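Local coordinates for protein Asp/Glu-specific dipeptidyl-peptidase (Flavobacterium psychrophilum, PDB 5JXF) that removes dipeptides from the N-terminus of oligopeptides as a serine peptidase of family S46, strictly requiring an acidic residue at the P1 position, at residues A[291-294]-A[295-299]; A[595-598]-A[599-603]; A[704-707]-A[708-712]. All coordinates share one frame; numbering follows the deposited sequence.

Contact 1: residues A[291-294]-A[295-299]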
ATOM      1  N   GLU A 291      17.229  -4.182  23.952  1.00 57.16           N
ATOM      2  CA  GLU A 291      15.902  -3.933  24.509  1.00 58.51           C
ATOM      3  C   GLU A 291      15.944  -3.041  25.738  1.00 63.85           C
ATOM      4  O   GLU A 291      14.907  -2.554  26.195  1.00 64.45           O
ATOM      5  CB  GLU A 291      15.205  -5.247  24.877  1.00 61.09           C
ATOM      6  CG  GLU A 291      15.021  -6.243  23.730  1.00 64.61           C
ATOM      7  CD  GLU A 291      14.212  -5.691  22.571  1.00 64.91           C
ATOM      8  OE1 GLU A 291      13.436  -4.730  22.761  1.00 67.18           O
ATOM      9  OE2 GLU A 291      14.368  -6.226  21.458  1.00 62.58           O
ATOM     10  N   TYR A 292      17.139  -2.830  26.278  1.00 63.37           N
ATOM     11  CA  TYR A 292      17.244  -2.210  27.588  1.00 68.91           C
ATOM     12  C   TYR A 292      17.936  -0.850  27.573  1.00 71.58           C
ATOM     13  O   TYR A 292      18.548  -0.446  28.561  1.00 71.65           O
ATOM     14  CB  TYR A 292      17.965  -3.169  28.519  1.00 64.18           C
ATOM     15  CG  TYR A 292      17.346  -4.542  28.472  1.00 69.60           C
ATOM     16  CD1 TYR A 292      16.113  -4.781  29.057  1.00 70.27           C
ATOM     17  CD2 TYR A 292      17.980  -5.596  27.812  1.00 67.05           C
ATOM     18  CE1 TYR A 292      15.535  -6.031  29.011  1.00 69.90           C
ATOM     19  CE2 TYR A 292      17.404  -6.849  27.755  1.00 64.72           C
ATOM     20  CZ  TYR A 292      16.181  -7.058  28.355  1.00 66.78           C
ATOM     21  OH  TYR A 292      15.595  -8.299  28.310  1.00 60.01           O
ATOM     22  N   LEU A 293      17.828  -0.148  26.453  1.00 72.35           N
ATOM     23  CA  LEU A 293      18.471   1.146  26.305  1.00 66.15           C
ATOM     24  C   LEU A 293      17.766   2.206  27.138  1.00 71.68           C
ATOM     25  O   LEU A 293      16.604   2.052  27.499  1.00 72.90           O
ATOM     26  CB  LEU A 293      18.497   1.562  24.834  1.00 60.27           C
ATOM     27  CG  LEU A 293      19.521   0.843  23.957  1.00 58.84           C
ATOM     28  CD1 LEU A 293      19.426   1.313  22.518  1.00 60.71           C
ATOM     29  CD2 LEU A 293      20.924   1.036  24.503  1.00 55.09           C
ATOM     30  N   PRO A 294      18.490   3.279  27.471  1.00 74.86           N
ATOM     31  CA  PRO A 294      17.920   4.479  28.083  1.00 75.52           C
ATOM     32  C   PRO A 294      17.143   5.288  27.060  1.00 73.46           C
ATOM     33  O   PRO A 294      17.321   5.052  25.868  1.00 74.09           O
ATOM     34  CB  PRO A 294      19.154   5.245  28.521  1.00 75.82           C
ATOM     35  CG  PRO A 294      20.138   4.892  27.440  1.00 75.46           C
ATOM     36  CD  PRO A 294      19.941   3.425  27.274  1.00 71.13           C
ATOM     37  N   SER A 295      16.328   6.233  27.523  1.00 75.00           N
ATOM     38  CA  SER A 295      15.583   7.137  26.653  1.00 77.31           C
ATOM     39  C   SER A 295      16.484   7.814  25.638  1.00 77.43           C
ATOM     40  O   SER A 295      16.129   7.978  24.469  1.00 72.86           O
ATOM     41  CB  SER A 295      14.874   8.218  27.479  1.00 85.91           C
ATOM     42  OG  SER A 295      13.815   7.683  28.252  1.00 91.66           O
ATOM     43  N   PHE A 296      17.660   8.210  26.107  1.00 80.46           N
ATOM     44  CA  PHE A 296      18.537   9.080  25.343  1.00 78.98           C
ATOM     45  C   PHE A 296      19.184   8.343  24.177  1.00 76.24           C
ATOM     46  O   PHE A 296      19.589   8.959  23.186  1.00 69.20           O
ATOM     47  CB  PHE A 296      19.586   9.680  26.274  1.00 84.28           C
ATOM     48  CG  PHE A 296      19.020  10.130  27.594  1.00 87.94           C
ATOM     49  CD1 PHE A 296      18.285  11.307  27.684  1.00 89.62           C
ATOM     50  CD2 PHE A 296      19.210   9.372  28.743  1.00 85.11           C
ATOM     51  CE1 PHE A 296      17.757  11.724  28.894  1.00 88.39           C
ATOM     52  CE2 PHE A 296      18.682   9.781  29.954  1.00 83.65           C
ATOM     53  CZ  PHE A 296      17.952  10.963  30.029  1.00 87.11           C
ATOM     54  N   ALA A 297      19.245   7.019  24.289  1.00 77.64           N
ATOM     55  CA  ALA A 297      19.796   6.188  23.229  1.00 74.87           C
ATOM     56  C   ALA A 297      18.813   6.114  22.077  1.00 71.02           C
ATOM     57  O   ALA A 297      19.189   6.242  20.912  1.00 74.87           O
ATOM     58  CB  ALA A 297      20.118   4.790  23.750  1.00 73.55           C
ATOM     59  N   VAL A 298      17.550   5.894  22.415  1.00 70.79           N
ATOM     60  CA  VAL A 298      16.486   5.841  21.431  1.00 71.06           C
ATOM     61  C   VAL A 298      16.393   7.177  20.680  1.00 64.17           C
ATOM     62  O   VAL A 298      16.269   7.197  19.453  1.00 60.40           O
ATOM     63  CB  VAL A 298      15.132   5.496  22.099  1.00 74.53           C
ATOM     64  CG1 VAL A 298      14.055   5.235  21.059  1.00 68.87           C
ATOM     65  CG2 VAL A 298      15.292   4.281  23.004  1.00 69.81           C
ATOM     66  N   ALA A 299      16.488   8.287  21.411  1.00 68.14           N
ATOM     67  CA  ALA A 299      16.382   9.608  20.796  1.00 72.13           C
ATOM     68  C   ALA A 299      17.514   9.847  19.805  1.00 74.88           C
ATOM     69  O   ALA A 299      17.300  10.434  18.750  1.00 81.35           O
ATOM     70  CB  ALA A 299      16.360  10.707  21.859  1.00 66.75           C
TER
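The ring of Phe-296 is met obliquely by Pro-294, whose CB lies 4.1 Å from Phe-296 CD2; this is a single-atom touch at one ring corner, and Gln-392 of helix 386-415 also packs on that aromatic side chain. In the other flat group, Glu-291 CB lies 3.9 Å above the centre of one face of the Tyr-292 ring, and the tyrosine hydroxyl is bonded to Phe-578 O. The denser part of the contact converges on a methyl group. Ala-297 CB faces back along the chain and sits 3.7 Å from Pro-294 CG. It is also 3.8 Å from Leu-293 CD1, and CB, CG and CD2 of the same leucine are all within 4.0 Å of it. Leu-293 reaches it with CG anti to the carbonyl carbon (chi1 -75°), which lays the branch alongside the first turn of the helix.

Pro-294 occupies the N-cap of helix 295-325. Its carbonyl takes the N-H of Ala-297, with N to O at 3.2 Å and an angle of 142° at the hydrogen; the donor stands well above the carbonyl plane, 61° out of it. Val-298 CG2 flanks the same Pro-294 O at 3.6 Å. Helix 386-415 covers the proline through Phe-391 and Tyr-395.

Chemically, the N-cap residue has no polar side chain to offer the first-turn N-H groups; what joins it to that turn here is one bent i+3 main-chain bond and apolar contact with Ala-297. Charged groups of helix 360-375 serve nearby polar atoms: Lys-364 NZ holds the carbonyl oxygens of Glu-291 and Leu-293, and Glu-368 bonds Ser-295 OG.

Contact 2: residues A[595-598]-A[599-603]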
ATOM      1  N   TYR A 595      -2.164  -9.909  12.305  1.00 51.62           N
ATOM      2  CA  TYR A 595      -2.174  -8.658  13.068  1.00 48.46           C
ATOM      3  C   TYR A 595      -2.883  -7.517  12.318  1.00 45.12           C
ATOM      4  O   TYR A 595      -3.249  -7.658  11.152  1.00 47.94           O
ATOM      5  CB  TYR A 595      -0.752  -8.224  13.415  1.00 47.49           C
ATOM      6  CG  TYR A 595       0.044  -7.696  12.235  1.00 48.01           C
ATOM      7  CD1 TYR A 595       0.531  -8.552  11.251  1.00 45.69           C
ATOM      8  CD2 TYR A 595       0.334  -6.346  12.119  1.00 45.06           C
ATOM      9  CE1 TYR A 595       1.275  -8.066  10.171  1.00 39.33           C
ATOM     10  CE2 TYR A 595       1.077  -5.859  11.051  1.00 46.39           C
ATOM     11  CZ  TYR A 595       1.546  -6.731  10.087  1.00 39.79           C
ATOM     12  OH  TYR A 595       2.270  -6.225   9.032  1.00 51.62           O
ATOM     13  N   SER A 596      -3.057  -6.394  13.013  1.00 52.87           N
ATOM     14  CA  SER A 596      -3.723  -5.214  12.466  1.00 46.97           C
ATOM     15  C   SER A 596      -2.794  -4.009  12.414  1.00 51.04           C
ATOM     16  O   SER A 596      -2.460  -3.422  13.443  1.00 48.17           O
ATOM     17  CB  SER A 596      -4.950  -4.863  13.288  1.00 49.20           C
ATOM     18  OG  SER A 596      -5.475  -3.618  12.843  1.00 57.73           O
ATOM     19  N   PRO A 597      -2.390  -3.620  11.202  1.00 51.75           N
ATOM     20  CA  PRO A 597      -1.449  -2.513  11.019  1.00 51.69           C
ATOM     21  C   PRO A 597      -2.101  -1.137  11.243  1.00 58.05           C
ATOM     22  O   PRO A 597      -1.410  -0.193  11.640  1.00 60.89           O
ATOM     23  CB  PRO A 597      -1.006  -2.683   9.564  1.00 49.21           C
ATOM     24  CG  PRO A 597      -2.182  -3.308   8.901  1.00 52.38           C
ATOM     25  CD  PRO A 597      -2.780  -4.240   9.926  1.00 51.38           C
ATOM     26  N   LYS A 598      -3.415  -1.057  11.016  1.00 51.11           N
ATOM     27  CA  LYS A 598      -4.165   0.206  10.989  1.00 53.86           C
ATOM     28  C   LYS A 598      -5.675  -0.011  11.215  1.00 52.23           C
ATOM     29  O   LYS A 598      -6.171  -1.130  11.118  1.00 50.81           O
ATOM     30  CB  LYS A 598      -3.945   0.917   9.654  1.00 65.99           C
ATOM     31  CG  LYS A 598      -2.729   1.798   9.645  1.00 78.57           C
ATOM     32  CD  LYS A 598      -2.373   2.286   8.265  1.00 80.81           C
ATOM     33  CE  LYS A 598      -1.059   3.043   8.350  1.00 84.55           C
ATOM     34  NZ  LYS A 598      -0.905   3.650   9.710  1.00 82.60           N
ATOM     35  N   ASP A 599      -6.398   1.062  11.517  1.00 54.85           N
ATOM     36  CA  ASP A 599      -7.842   0.977  11.762  1.00 57.56           C
ATOM     37  C   ASP A 599      -8.539   0.205  10.648  1.00 58.32           C
ATOM     38  O   ASP A 599      -8.280   0.463   9.473  1.00 54.42           O
ATOM     39  CB  ASP A 599      -8.444   2.382  11.893  1.00 58.21           C
ATOM     40  CG  ASP A 599      -9.913   2.364  12.311  1.00 60.26           C
ATOM     41  OD1 ASP A 599     -10.324   1.458  13.059  1.00 67.99           O
ATOM     42  OD2 ASP A 599     -10.651   3.277  11.914  1.00 60.83           O
ATOM     43  N   ALA A 600      -9.365  -0.773  11.032  1.00 63.08           N
ATOM     44  CA  ALA A 600     -10.221  -1.558  10.122  1.00 55.84           C
ATOM     45  C   ALA A 600      -9.478  -2.520   9.187  1.00 59.16           C
ATOM     46  O   ALA A 600     -10.086  -3.142   8.302  1.00 56.81           O
ATOM     47  CB  ALA A 600     -11.093  -0.629   9.292  1.00 56.90           C
ATOM     48  N   ILE A 601      -8.172  -2.651   9.374  1.00 59.38           N
ATOM     49  CA  ILE A 601      -7.379  -3.483   8.487  1.00 52.45           C
ATOM     50  C   ILE A 601      -6.794  -4.672   9.243  1.00 57.26           C
ATOM     51  O   ILE A 601      -6.128  -4.501  10.252  1.00 56.86           O
ATOM     52  CB  ILE A 601      -6.221  -2.684   7.836  1.00 52.77           C
ATOM     53  CG1 ILE A 601      -6.729  -1.401   7.186  1.00 51.69           C
ATOM     54  CG2 ILE A 601      -5.448  -3.557   6.844  1.00 53.53           C
ATOM     55  CD1 ILE A 601      -5.796  -0.843   6.117  1.00 49.35           C
ATOM     56  N   TYR A 602      -7.041  -5.875   8.756  1.00 54.45           N
ATOM     57  CA  TYR A 602      -6.444  -7.029   9.389  1.00 52.10           C
ATOM     58  C   TYR A 602      -5.607  -7.814   8.390  1.00 49.89           C
ATOM     59  O   TYR A 602      -6.021  -8.017   7.248  1.00 51.88           O
ATOM     60  CB  TYR A 602      -7.509  -7.932  10.024  1.00 50.41           C
ATOM     61  CG  TYR A 602      -6.884  -8.956  10.944  1.00 49.02           C
ATOM     62  CD1 TYR A 602      -6.563  -8.630  12.257  1.00 54.48           C
ATOM     63  CD2 TYR A 602      -6.559 -10.225  10.485  1.00 46.48           C
ATOM     64  CE1 TYR A 602      -5.959  -9.552  13.101  1.00 51.25           C
ATOM     65  CE2 TYR A 602      -5.950 -11.158  11.324  1.00 50.03           C
ATOM     66  CZ  TYR A 602      -5.658 -10.814  12.630  1.00 54.70           C
ATOM     67  OH  TYR A 602      -5.059 -11.729  13.474  1.00 71.53           O
ATOM     68  N   TYR A 603      -4.418  -8.238   8.822  1.00 49.87           N
ATOM     69  CA  TYR A 603      -3.574  -9.077   7.985  1.00 46.05           C
ATOM     70  C   TYR A 603      -3.676 -10.509   8.473  1.00 48.38           C
ATOM     71  O   TYR A 603      -3.402 -10.800   9.640  1.00 43.95           O
ATOM     72  CB  TYR A 603      -2.123  -8.619   8.010  1.00 47.48           C
ATOM     73  CG  TYR A 603      -1.811  -7.365   7.235  1.00 47.67           C
ATOM     74  CD1 TYR A 603      -2.710  -6.836   6.315  1.00 57.19           C
ATOM     75  CD2 TYR A 603      -0.607  -6.703   7.433  1.00 47.17           C
ATOM     76  CE1 TYR A 603      -2.411  -5.675   5.613  1.00 57.50           C
ATOM     77  CE2 TYR A 603      -0.291  -5.558   6.740  1.00 46.53           C
ATOM     78  CZ  TYR A 603      -1.201  -5.041   5.833  1.00 57.48           C
ATOM     79  OH  TYR A 603      -0.883  -3.896   5.144  1.00 55.91           O
TER
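Tyr-595 and Tyr-603 run alongside each other in the same direction from neighbouring strands, with their ring planes at 88°. The edge of Tyr-603 is turned to the face of Tyr-595 in an offset edge-to-face pair, centroids 5.3 Å apart, and Tyr-603 CD2 comes within 3.4 Å of Tyr-595 CZ. Tyr-595 can lie there because CG sits between the backbone N and the carbonyl carbon (chi1 72°). A face of the Tyr-603 ring receives Pro-597, whose CG is 3.8 Å from the centroid and only 19° off the normal, a CH-pi contact; the same CG also touches Ile-601 CG2.

Tyr-602 projects from the other side of the hairpin and lays one ring face across the strand, with Tyr-595 O 3.6 Å above its plane. If an alanine stood here, the ring face over Tyr-595 O would be gone, and the Tyr-595 peptide would probably lose its aromatic cover on that side.

The backbones meet as an antiparallel hydrogen-bonded pair: Tyr-603 N to Tyr-595 O is 2.7 Å, and Tyr-595 N to Tyr-603 O closes the ring at 3.1 Å. Between this pair and the type II turn at 598-601, Ser-596 OG donates to Ile-601 O at 2.8 Å; Ile-601 N closes the turn by bonding Lys-598 O.

Strand 601-603 also pairs with a strand of the second subunit, and Asp-599 OD2 accepts from Tyr-608 N and His-234 NE2 of that subunit. Within the hairpin, main-chain bonds are thus joined by aromatic and proline contacts; across the interface, strand pairing and a carboxylate connect the subunits.

Contact 3: residues A[704-707]-A[708-712]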
ATOM      1  N   ARG A 704       5.822 -26.444   2.762  1.00 43.68           N
ATOM      2  CA  ARG A 704       5.114 -26.943   1.577  1.00 44.19           C
ATOM      3  C   ARG A 704       5.512 -26.211   0.283  1.00 38.76           C
ATOM      4  O   ARG A 704       5.665 -26.838  -0.758  1.00 48.20           O
ATOM      5  CB  ARG A 704       3.600 -26.861   1.778  1.00 52.02           C
ATOM      6  CG  ARG A 704       3.093 -27.879   2.792  1.00 46.89           C
ATOM      7  CD  ARG A 704       1.634 -27.649   3.119  1.00 48.41           C
ATOM      8  NE  ARG A 704       1.451 -26.392   3.835  1.00 58.01           N
ATOM      9  CZ  ARG A 704       0.281 -25.953   4.293  1.00 55.51           C
ATOM     10  NH1 ARG A 704      -0.814 -26.685   4.113  1.00 50.29           N
ATOM     11  NH2 ARG A 704       0.206 -24.785   4.938  1.00 45.62           N
ATOM     12  N   TYR A 705       5.709 -24.900   0.346  1.00 40.01           N
ATOM     13  CA  TYR A 705       6.164 -24.132  -0.824  1.00 37.63           C
ATOM     14  C   TYR A 705       7.624 -24.416  -1.178  1.00 47.46           C
ATOM     15  O   TYR A 705       7.976 -24.500  -2.360  1.00 48.31           O
ATOM     16  CB  TYR A 705       5.974 -22.631  -0.581  1.00 38.80           C
ATOM     17  CG  TYR A 705       6.194 -21.786  -1.823  1.00 47.42           C
ATOM     18  CD1 TYR A 705       5.514 -22.066  -3.004  1.00 60.32           C
ATOM     19  CD2 TYR A 705       7.045 -20.698  -1.804  1.00 45.96           C
ATOM     20  CE1 TYR A 705       5.704 -21.307  -4.135  1.00 56.20           C
ATOM     21  CE2 TYR A 705       7.238 -19.927  -2.927  1.00 47.27           C
ATOM     22  CZ  TYR A 705       6.561 -20.238  -4.086  1.00 49.97           C
ATOM     23  OH  TYR A 705       6.771 -19.481  -5.199  1.00 50.70           O
ATOM     24  N   VAL A 706       8.477 -24.541  -0.152  1.00 39.72           N
ATOM     25  CA  VAL A 706       9.863 -24.931  -0.392  1.00 46.27           C
ATOM     26  C   VAL A 706       9.931 -26.239  -1.176  1.00 45.41           C
ATOM     27  O   VAL A 706      10.560 -26.317  -2.238  1.00 45.45           O
ATOM     28  CB  VAL A 706      10.644 -25.088   0.927  1.00 43.98           C
ATOM     29  CG1 VAL A 706      12.056 -25.610   0.655  1.00 44.06           C
ATOM     30  CG2 VAL A 706      10.676 -23.759   1.665  1.00 41.06           C
ATOM     31  N   LEU A 707       9.254 -27.261  -0.669  1.00 49.32           N
ATOM     32  CA  LEU A 707       9.310 -28.572  -1.312  1.00 53.90           C
ATOM     33  C   LEU A 707       8.680 -28.537  -2.712  1.00 54.22           C
ATOM     34  O   LEU A 707       9.223 -29.109  -3.661  1.00 52.97           O
ATOM     35  CB  LEU A 707       8.626 -29.625  -0.439  1.00 55.32           C
ATOM     36  CG  LEU A 707       9.152 -29.843   0.984  1.00 54.77           C
ATOM     37  CD1 LEU A 707       8.263 -30.840   1.707  1.00 60.21           C
ATOM     38  CD2 LEU A 707      10.610 -30.319   0.994  1.00 52.88           C
ATOM     39  N   PHE A 708       7.553 -27.844  -2.839  1.00 44.31           N
ATOM     40  CA  PHE A 708       6.951 -27.590  -4.151  1.00 47.51           C
ATOM     41  C   PHE A 708       7.968 -27.011  -5.146  1.00 44.32           C
ATOM     42  O   PHE A 708       8.046 -27.444  -6.294  1.00 43.28           O
ATOM     43  CB  PHE A 708       5.755 -26.633  -4.024  1.00 43.51           C
ATOM     44  CG  PHE A 708       5.154 -26.229  -5.341  1.00 50.24           C
ATOM     45  CD1 PHE A 708       4.209 -27.038  -5.971  1.00 56.08           C
ATOM     46  CD2 PHE A 708       5.520 -25.042  -5.949  1.00 52.09           C
ATOM     47  CE1 PHE A 708       3.650 -26.665  -7.191  1.00 53.51           C
ATOM     48  CE2 PHE A 708       4.955 -24.658  -7.163  1.00 52.74           C
ATOM     49  CZ  PHE A 708       4.021 -25.475  -7.790  1.00 50.16           C
ATOM     50  N   ILE A 709       8.754 -26.039  -4.706  1.00 44.97           N
ATOM     51  CA  ILE A 709       9.683 -25.411  -5.625  1.00 51.80           C
ATOM     52  C   ILE A 709      10.823 -26.387  -5.970  1.00 62.29           C
ATOM     53  O   ILE A 709      11.189 -26.536  -7.135  1.00 65.77           O
ATOM     54  CB  ILE A 709      10.233 -24.118  -5.041  1.00 47.92           C
ATOM     55  CG1 ILE A 709       9.122 -23.072  -4.975  1.00 48.66           C
ATOM     56  CG2 ILE A 709      11.393 -23.603  -5.879  1.00 45.20           C
ATOM     57  CD1 ILE A 709       8.720 -22.543  -6.355  1.00 47.74           C
ATOM     58  N   VAL A 710      11.362 -27.065  -4.960  1.00 55.59           N
ATOM     59  CA  VAL A 710      12.377 -28.090  -5.186  1.00 52.01           C
ATOM     60  C   VAL A 710      11.881 -29.154  -6.175  1.00 57.85           C
ATOM     61  O   VAL A 710      12.600 -29.606  -7.088  1.00 59.58           O
ATOM     62  CB  VAL A 710      12.769 -28.774  -3.856  1.00 42.55           C
ATOM     63  CG1 VAL A 710      13.711 -29.930  -4.123  1.00 47.88           C
ATOM     64  CG2 VAL A 710      13.368 -27.753  -2.894  1.00 41.19           C
ATOM     65  N   ASP A 711      10.624 -29.529  -5.994  1.00 50.19           N
ATOM     66  CA  ASP A 711      10.057 -30.671  -6.678  1.00 49.40           C
ATOM     67  C   ASP A 711       9.405 -30.310  -8.019  1.00 57.54           C
ATOM     68  O   ASP A 711       9.921 -30.668  -9.081  1.00 52.02           O
ATOM     69  CB  ASP A 711       9.037 -31.337  -5.755  1.00 52.98           C
ATOM     70  CG  ASP A 711       8.488 -32.615  -6.308  1.00 58.06           C
ATOM     71  OD1 ASP A 711       8.693 -32.897  -7.505  1.00 61.20           O
ATOM     72  OD2 ASP A 711       7.841 -33.346  -5.530  1.00 67.70           O
ATOM     73  N   LYS A 712       8.251 -29.646  -7.966  1.00 57.50           N
ATOM     74  CA  LYS A 712       7.467 -29.409  -9.181  1.00 58.56           C
ATOM     75  C   LYS A 712       8.164 -28.442 -10.124  1.00 58.45           C
ATOM     76  O   LYS A 712       8.073 -28.585 -11.339  1.00 68.01           O
ATOM     77  CB  LYS A 712       6.077 -28.881  -8.834  1.00 50.40           C
ATOM     78  CG  LYS A 712       5.147 -29.946  -8.283  1.00 56.14           C
ATOM     79  CD  LYS A 712       4.667 -30.883  -9.408  1.00 63.83           C
ATOM     80  CE  LYS A 712       3.656 -31.877  -8.877  1.00 73.32           C
ATOM     81  NZ  LYS A 712       4.167 -32.487  -7.616  1.00 79.24           N
TER
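Two side-chain torsions bring Tyr-705 and Ile-709 together one helical turn apart. Tyr-705 has CG anti to the backbone N (chi1 -170°), which leans the outward-pointing ring toward the C-terminal end, over to Ile-709; Ile-709 has CG1 beside its own backbone N (chi1 -69°), which carries the ethyl branch over that ring. The result is a CH-pi contact: CG1 of Ile-709 lies 4.0 Å from the Tyr-705 ring centroid and 14° off the normal. Its CD1 continues toward the phenol rim, 3.8 Å from Tyr-705 OH. Phe-708 CD2 meets Tyr-705 CE1 at 4.2 Å, the two aromatic side chains crossing at a slant. On a different side, Val-706 CG1 and Val-710 CG2 are a looser 4.3 Å apart.

Beneath these side chains runs the i to i+4 bonding of helix 703-713. The N-H groups of Phe-708, Ile-709 and Val-710 bond in turn to the carbonyl oxygens of Arg-704, Tyr-705 and Val-706. The next bond in the series, Asp-711 N to Leu-707 O, is 2.8 Å long, although Asp-711 already belongs to the wider pi-type turn at 709-712. Leu-629 of helix 627-635 packs on Tyr-705 and Phe-708, and Ile-720 of helix 717-721 on Val-710.

Charges sit toward the two ends: Arg-704 makes salt bridges with Asp-702 and Glu-643, while Asp-711 OD2 is held by Lys-717 and by the hydroxyl of Tyr-641. The middle of the segment is accordingly apolar and aromatic, packed against neighbouring helices, strand 648-653 and a loop, and the buried charges of Arg-704 and Asp-711 are each matched by an opposite charge, which probably offsets the cost of burying them.

The three contacts follow one another along the chain without touching. Contacts 1 and 2 have centres about 28 Å apart and nearest atoms about 17 Å apart; contacts 2 and 3 stand about 31 Å and about 15 Å apart by the same measures. Contacts 1 and 3, on opposite sides of the chain's centre, are separated by about 43 Å between centres. Contact 2 approaches the substrate site: the Tyr-595 side chain is about 9 Å from that of Arg-680, implicated by similarity in acidic P1 recognition, and about 13 Å from the bound aspartic acid. In contact 3, Val-706 lies about 8 Å, side chain to side chain, from Asp-237 of the probable charge relay. Contact 1 lies away from the annotated sites.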